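Local coordinates for aminotransferase, class III (Thermomicrobium roseum, PDB 6IO1), which probably transfers amino groups between amines and carbonyl compounds as a pyridoxal-phosphate-dependent (S)-enantioselective omega-transaminase, at residues L357-G371 / R374-K388. Sequence-based numbering, arbitrary orientation.
Sequences LLQELKRLEERPYVG and RGKGLMLLVEVVRDK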
loop_
_atom_site.group_PDB
_atom_site.type_symbol
_atom_site.label_atom_id
_atom_site.label_comp_id
_atom_site.label_asym_id
_atom_site.label_seq_id
_atom_site.Cartn_x
_atom_site.Cartn_y
_atom_site.Cartn_z
ATOM N N LEU B 357 -7.819 -20.019 -25.801
ATOM C CA LEU B 357 -7.307 -18.726 -26.232
ATOM C C LEU B 357 -5.917 -18.858 -26.834
ATOM O O LEU B 357 -5.622 -18.240 -27.859
ATOM C CB LEU B 357 -7.290 -17.748 -25.057
ATOM C CG LEU B 357 -8.621 -17.093 -24.680
ATOM C CD1 LEU B 357 -8.507 -16.376 -23.345
ATOM C CD2 LEU B 357 -9.074 -16.134 -25.764
ATOM N N LEU B 358 -5.045 -19.651 -26.209
ATOM C CA LEU B 358 -3.711 -19.856 -26.758
ATOM C C LEU B 358 -3.781 -20.527 -28.122
ATOM O O LEU B 358 -3.103 -20.102 -29.063
ATOM C CB LEU B 358 -2.866 -20.688 -25.796
ATOM C CG LEU B 358 -1.401 -20.891 -26.189
ATOM C CD1 LEU B 358 -0.732 -19.556 -26.471
ATOM C CD2 LEU B 358 -0.654 -21.653 -25.107
ATOM N N GLN B 359 -4.617 -21.559 -28.253
ATOM C CA GLN B 359 -4.743 -22.261 -29.526
ATOM C C GLN B 359 -5.221 -21.321 -30.625
ATOM O O GLN B 359 -4.650 -21.283 -31.721
ATOM C CB GLN B 359 -5.698 -23.446 -29.380
ATOM C CG GLN B 359 -6.271 -23.949 -30.696
ATOM C CD GLN B 359 -7.289 -25.055 -30.503
ATOM O OE1 GLN B 359 -6.961 -26.137 -30.015
ATOM N NE2 GLN B 359 -8.533 -24.791 -30.886
ATOM N N GLU B 360 -6.271 -20.547 -30.346
ATOM C CA GLU B 360 -6.811 -19.661 -31.371
ATOM C C GLU B 360 -5.862 -18.504 -31.679
ATOM O O GLU B 360 -5.671 -18.153 -32.848
ATOM C CB GLU B 360 -8.186 -19.151 -30.944
ATOM C CG GLU B 360 -9.231 -20.252 -30.809
ATOM C CD GLU B 360 -9.337 -21.108 -32.058
ATOM O OE1 GLU B 360 -9.437 -20.539 -33.165
ATOM O OE2 GLU B 360 -9.316 -22.351 -31.933
ATOM N N LEU B 361 -5.280 -17.881 -30.649
ATOM C CA LEU B 361 -4.371 -16.758 -30.858
ATOM C C LEU B 361 -3.057 -17.171 -31.513
ATOM O O LEU B 361 -2.431 -16.350 -32.191
ATOM C CB LEU B 361 -4.092 -16.060 -29.526
ATOM C CG LEU B 361 -5.257 -15.284 -28.907
ATOM C CD1 LEU B 361 -4.961 -14.967 -27.452
ATOM C CD2 LEU B 361 -5.553 -14.013 -29.689
ATOM N N LYS B 362 -2.620 -18.422 -31.339
ATOM C CA LYS B 362 -1.367 -18.844 -31.953
ATOM C C LYS B 362 -1.431 -18.830 -33.464
ATOM O O LYS B 362 -0.380 -18.824 -34.116
ATOM C CB LYS B 362 -1.013 -20.257 -31.500
ATOM C CG LYS B 362 0.148 -20.267 -30.576
ATOM C CD LYS B 362 0.343 -21.614 -29.951
ATOM C CE LYS B 362 1.822 -21.901 -29.823
ATOM N NZ LYS B 362 2.554 -20.745 -29.230
ATOM N N ARG B 363 -2.661 -18.837 -33.975
ATOM C CA ARG B 363 -2.914 -18.751 -35.429
ATOM C C ARG B 363 -2.353 -17.399 -35.868
ATOM O O ARG B 363 -1.790 -17.322 -36.978
ATOM C CB ARG B 363 -4.421 -18.833 -35.694
ATOM C CG ARG B 363 -4.787 -19.114 -37.144
ATOM C CD ARG B 363 -6.257 -19.458 -37.298
ATOM N NE ARG B 363 -6.568 -20.004 -38.612
ATOM C CZ ARG B 363 -7.739 -20.530 -38.949
ATOM N NH1 ARG B 363 -8.721 -20.585 -38.064
ATOM N NH2 ARG B 363 -7.926 -21.001 -40.169
ATOM N N LEU B 364 -2.472 -16.385 -35.001
ATOM C CA LEU B 364 -2.014 -15.048 -35.393
ATOM C C LEU B 364 -0.545 -15.073 -35.793
ATOM O O LEU B 364 -0.054 -14.133 -36.429
ATOM C CB LEU B 364 -2.216 -14.035 -34.260
ATOM C CG LEU B 364 -3.632 -13.560 -33.947
ATOM C CD1 LEU B 364 -3.604 -12.708 -32.686
ATOM C CD2 LEU B 364 -4.174 -12.768 -35.112
ATOM N N GLU B 365 0.163 -16.138 -35.416
ATOM C CA GLU B 365 1.556 -16.304 -35.788
ATOM C C GLU B 365 1.729 -16.491 -37.283
ATOM O O GLU B 365 2.860 -16.420 -37.766
ATOM C CB GLU B 365 2.172 -17.491 -35.040
ATOM C CG GLU B 365 2.553 -17.187 -33.594
ATOM C CD GLU B 365 3.142 -18.389 -32.875
ATOM O OE1 GLU B 365 3.058 -19.507 -33.424
ATOM O OE2 GLU B 365 3.684 -18.217 -31.762
ATOM N N GLU B 366 0.642 -16.736 -38.018
ATOM C CA GLU B 366 0.701 -16.749 -39.474
ATOM C C GLU B 366 0.991 -15.370 -40.054
ATOM O O GLU B 366 1.420 -15.275 -41.209
ATOM C CB GLU B 366 -0.617 -17.282 -40.034
ATOM C CG GLU B 366 -0.911 -18.722 -39.665
ATOM C CD GLU B 366 -2.329 -19.132 -40.002
ATOM O OE1 GLU B 366 -2.743 -20.234 -39.588
ATOM O OE2 GLU B 366 -3.030 -18.352 -40.683
ATOM N N ARG B 367 0.753 -14.308 -39.294
ATOM C CA ARG B 367 0.987 -12.961 -39.783
ATOM C C ARG B 367 2.473 -12.609 -39.713
ATOM O O ARG B 367 3.179 -13.038 -38.797
ATOM C CB ARG B 367 0.167 -11.961 -38.975
ATOM C CG ARG B 367 -1.302 -12.352 -38.896
ATOM C CD ARG B 367 -2.164 -11.297 -38.231
ATOM N NE ARG B 367 -3.571 -11.689 -38.253
ATOM C CZ ARG B 367 -4.587 -10.859 -38.048
ATOM N NH1 ARG B 367 -4.362 -9.575 -37.806
ATOM N NH2 ARG B 367 -5.832 -11.314 -38.089
ATOM N N PRO B 368 2.971 -11.828 -40.677
ATOM C CA PRO B 368 4.410 -11.511 -40.693
ATOM C C PRO B 368 4.871 -10.654 -39.527
ATOM O O PRO B 368 6.078 -10.610 -39.261
ATOM C CB PRO B 368 4.597 -10.773 -42.029
ATOM C CG PRO B 368 3.245 -10.264 -42.386
ATOM C CD PRO B 368 2.257 -11.242 -41.823
ATOM N N TYR B 369 3.966 -9.974 -38.825
ATOM C CA TYR B 369 4.349 -9.059 -37.759
ATOM C C TYR B 369 4.138 -9.637 -36.363
ATOM O O TYR B 369 4.294 -8.911 -35.376
ATOM C CB TYR B 369 3.593 -7.733 -37.896
ATOM C CG TYR B 369 2.109 -7.865 -38.158
ATOM C CD1 TYR B 369 1.228 -8.197 -37.138
ATOM C CD2 TYR B 369 1.587 -7.637 -39.426
ATOM C CE1 TYR B 369 -0.130 -8.308 -37.373
ATOM C CE2 TYR B 369 0.231 -7.747 -39.670
ATOM C CZ TYR B 369 -0.622 -8.082 -38.642
ATOM O OH TYR B 369 -1.972 -8.191 -38.883
ATOM N N VAL B 370 3.790 -10.915 -36.254
ATOM C CA VAL B 370 3.590 -11.574 -34.967
ATOM C C VAL B 370 4.787 -12.482 -34.720
ATOM O O VAL B 370 4.944 -13.514 -35.382
ATOM C CB VAL B 370 2.274 -12.359 -34.922
ATOM C CG1 VAL B 370 2.221 -13.233 -33.678
ATOM C CG2 VAL B 370 1.092 -11.404 -34.954
ATOM N N GLY B 371 5.641 -12.094 -33.771
ATOM C CA GLY B 371 6.817 -12.897 -33.478
ATOM C C GLY B 371 6.486 -14.174 -32.728
ATOM O O GLY B 371 6.859 -15.271 -33.152
ATOM N N ARG B 374 2.428 -16.469 -26.631
ATOM C CA ARG B 374 2.730 -17.326 -25.494
ATOM C C ARG B 374 1.703 -17.094 -24.399
ATOM O O ARG B 374 1.061 -16.045 -24.342
ATOM C CB ARG B 374 4.150 -17.087 -24.961
ATOM C CG ARG B 374 4.448 -15.651 -24.564
ATOM C CD ARG B 374 5.900 -15.506 -24.142
ATOM N NE ARG B 374 6.251 -14.125 -23.823
ATOM C CZ ARG B 374 6.714 -13.247 -24.708
ATOM N NH1 ARG B 374 6.892 -13.610 -25.972
ATOM N NH2 ARG B 374 7.010 -12.012 -24.329
ATOM N N GLY B 375 1.518 -18.100 -23.553
ATOM C CA GLY B 375 0.577 -17.958 -22.462
ATOM C C GLY B 375 0.632 -19.120 -21.501
ATOM O O GLY B 375 1.061 -20.227 -21.848
ATOM N N LYS B 376 0.186 -18.843 -20.280
ATOM C CA LYS B 376 -0.028 -19.847 -19.247
ATOM C C LYS B 376 -1.344 -19.528 -18.558
ATOM O O LYS B 376 -1.521 -18.417 -18.043
ATOM C CB LYS B 376 1.120 -19.874 -18.238
ATOM C CG LYS B 376 0.960 -20.941 -17.173
ATOM C CD LYS B 376 0.953 -22.333 -17.781
ATOM C CE LYS B 376 0.759 -23.393 -16.712
ATOM N NZ LYS B 376 0.562 -24.747 -17.302
ATOM N N GLY B 377 -2.270 -20.483 -18.574
ATOM C CA GLY B 377 -3.580 -20.225 -18.006
ATOM C C GLY B 377 -4.229 -19.076 -18.746
ATOM O O GLY B 377 -4.256 -19.040 -19.981
ATOM N N LEU B 378 -4.727 -18.101 -17.995
ATOM C CA LEU B 378 -5.366 -16.935 -18.585
ATOM C C LEU B 378 -4.398 -15.783 -18.825
ATOM O O LEU B 378 -4.836 -14.695 -19.214
ATOM C CB LEU B 378 -6.530 -16.474 -17.710
ATOM C CG LEU B 378 -7.850 -17.157 -18.069
ATOM C CD1 LEU B 378 -8.986 -16.539 -17.297
ATOM C CD2 LEU B 378 -8.112 -17.072 -19.566
ATOM N N MET B 379 -3.101 -15.989 -18.600
ATOM C CA MET B 379 -2.096 -14.976 -18.902
ATOM C C MET B 379 -1.596 -15.200 -20.323
ATOM O O MET B 379 -1.003 -16.244 -20.610
ATOM C CB MET B 379 -0.937 -15.052 -17.908
ATOM C CG MET B 379 -1.358 -15.011 -16.450
ATOM S SD MET B 379 0.014 -15.315 -15.322
ATOM C CE MET B 379 1.195 -14.092 -15.885
ATOM N N LEU B 380 -1.830 -14.237 -21.217
ATOM C CA LEU B 380 -1.451 -14.427 -22.611
ATOM C C LEU B 380 -0.804 -13.165 -23.162
ATOM O O LEU B 380 -1.110 -12.051 -22.731
ATOM C CB LEU B 380 -2.660 -14.818 -23.473
ATOM C CG LEU B 380 -3.366 -16.118 -23.076
ATOM C CD1 LEU B 380 -4.710 -15.828 -22.425
ATOM C CD2 LEU B 380 -3.530 -17.041 -24.273
ATOM N N LEU B 381 0.094 -13.355 -24.131
ATOM C CA LEU B 381 0.791 -12.251 -24.771
ATOM C C LEU B 381 1.032 -12.564 -26.242
ATOM O O LEU B 381 1.430 -13.679 -26.602
ATOM C CB LEU B 381 2.127 -11.949 -24.080
ATOM C CG LEU B 381 2.818 -10.638 -24.473
ATOM C CD1 LEU B 381 3.489 -10.013 -23.270
ATOM C CD2 LEU B 381 3.836 -10.851 -25.583
ATOM N N VAL B 382 0.779 -11.559 -27.076
ATOM C CA VAL B 382 1.114 -11.548 -28.494
ATOM C C VAL B 382 2.248 -10.547 -28.667
ATOM O O VAL B 382 2.035 -9.334 -28.533
ATOM C CB VAL B 382 -0.094 -11.167 -29.362
ATOM C CG1 VAL B 382 0.303 -11.108 -30.832
ATOM C CG2 VAL B 382 -1.243 -12.138 -29.142
ATOM N N GLU B 383 3.457 -11.048 -28.928
ATOM C CA GLU B 383 4.628 -10.207 -29.134
ATOM C C GLU B 383 4.690 -9.784 -30.596
ATOM O O GLU B 383 4.729 -10.634 -31.492
ATOM C CB GLU B 383 5.904 -10.946 -28.734
ATOM C CG GLU B 383 7.179 -10.163 -29.006
ATOM C CD GLU B 383 8.361 -10.669 -28.204
ATOM O OE1 GLU B 383 8.153 -11.482 -27.279
ATOM O OE2 GLU B 383 9.502 -10.250 -28.496
ATOM N N VAL B 384 4.701 -8.476 -30.833
ATOM C CA VAL B 384 4.663 -7.913 -32.176
ATOM C C VAL B 384 6.072 -7.508 -32.585
ATOM O O VAL B 384 6.800 -6.881 -31.805
ATOM C CB VAL B 384 3.701 -6.715 -32.245
ATOM C CG1 VAL B 384 3.835 -5.992 -33.576
ATOM C CG2 VAL B 384 2.268 -7.178 -32.026
ATOM N N VAL B 385 6.458 -7.875 -33.808
ATOM C CA VAL B 385 7.766 -7.567 -34.366
ATOM C C VAL B 385 7.562 -7.045 -35.781
ATOM O O VAL B 385 6.551 -7.318 -36.428
ATOM C CB VAL B 385 8.713 -8.788 -34.378
ATOM C CG1 VAL B 385 9.066 -9.208 -32.959
ATOM C CG2 VAL B 385 8.084 -9.940 -35.146
ATOM N N ARG B 386 8.533 -6.263 -36.253
ATOM C CA ARG B 386 8.460 -5.772 -37.625
ATOM C C ARG B 386 8.588 -6.917 -38.623
ATOM O O ARG B 386 7.940 -6.908 -39.675
ATOM C CB ARG B 386 9.549 -4.726 -37.870
ATOM C CG ARG B 386 9.533 -3.565 -36.889
ATOM C CD ARG B 386 10.438 -2.437 -37.356
ATOM N NE ARG B 386 9.833 -1.621 -38.405
ATOM C CZ ARG B 386 10.452 -0.619 -39.024
ATOM N NH1 ARG B 386 11.701 -0.308 -38.706
ATOM N NH2 ARG B 386 9.820 0.071 -39.963
ATOM N N ASP B 387 9.417 -7.909 -38.306
ATOM C CA ASP B 387 9.699 -9.020 -39.202
ATOM C C ASP B 387 9.985 -10.263 -38.372
ATOM O O ASP B 387 10.713 -10.190 -37.379
ATOM C CB ASP B 387 10.877 -8.701 -40.127
ATOM C CG ASP B 387 11.232 -9.854 -41.040
ATOM O OD1 ASP B 387 10.429 -10.170 -41.943
ATOM O OD2 ASP B 387 12.319 -10.438 -40.859
ATOM N N LYS B 388 9.399 -11.396 -38.769
ATOM C CA LYS B 388 9.602 -12.627 -38.011
ATOM C C LYS B 388 11.064 -13.048 -38.039
ATOM O O LYS B 388 11.623 -13.456 -37.012
ATOM C CB LYS B 388 8.752 -13.755 -38.590
ATOM C CG LYS B 388 7.267 -13.668 -38.362
ATOM C CD LYS B 388 6.589 -14.704 -39.237
ATOM C CE LYS B 388 5.708 -15.621 -38.424
ATOM N NZ LYS B 388 4.811 -14.857 -37.516
HETATM O O HOH W 1 9.687 -14.731 -34.909
#
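L380 is the bump that the end of helix 346-361 sits on. Its CD2 pushes into a hollow walled by L357, L358 and L361, coming within 3.6 Å of L358 N, while CD1 turns to L357, whose own CD1 also meets L378 CD2 at 3.9 Å. L358 swings its CG anti to the backbone N (chi1 -175°), laying its two methyls over the side-chain-free backbone at G375. Farther along, V382 sets CG1 against V370 CG1, with CG2 more loosely by L364 CD1. M424 of adjoining strand 421-424 continues this greasy floor. Just past the V370-V384 bridge, V385 N donates to Y369 O (2.9 Å) from above the carbonyl plane; on its other side G371 N lies nearly in line with the C=O of E383, its N-H pointing off that line (140°). K388 reaches back, bent at chi3 and chi4, and plugs NZ among three carbonyl oxygens: R367 O (2.8 Å), E365 O and V370 O, the last two at doubtfully short distances. With an alanine here, they would probably lose their shared donor. This is structural packing, a helix on the small-domain edge hairpin of a fold-type I aminotransferase, closed by an ammonium likely steadied by carbonyl dipoles.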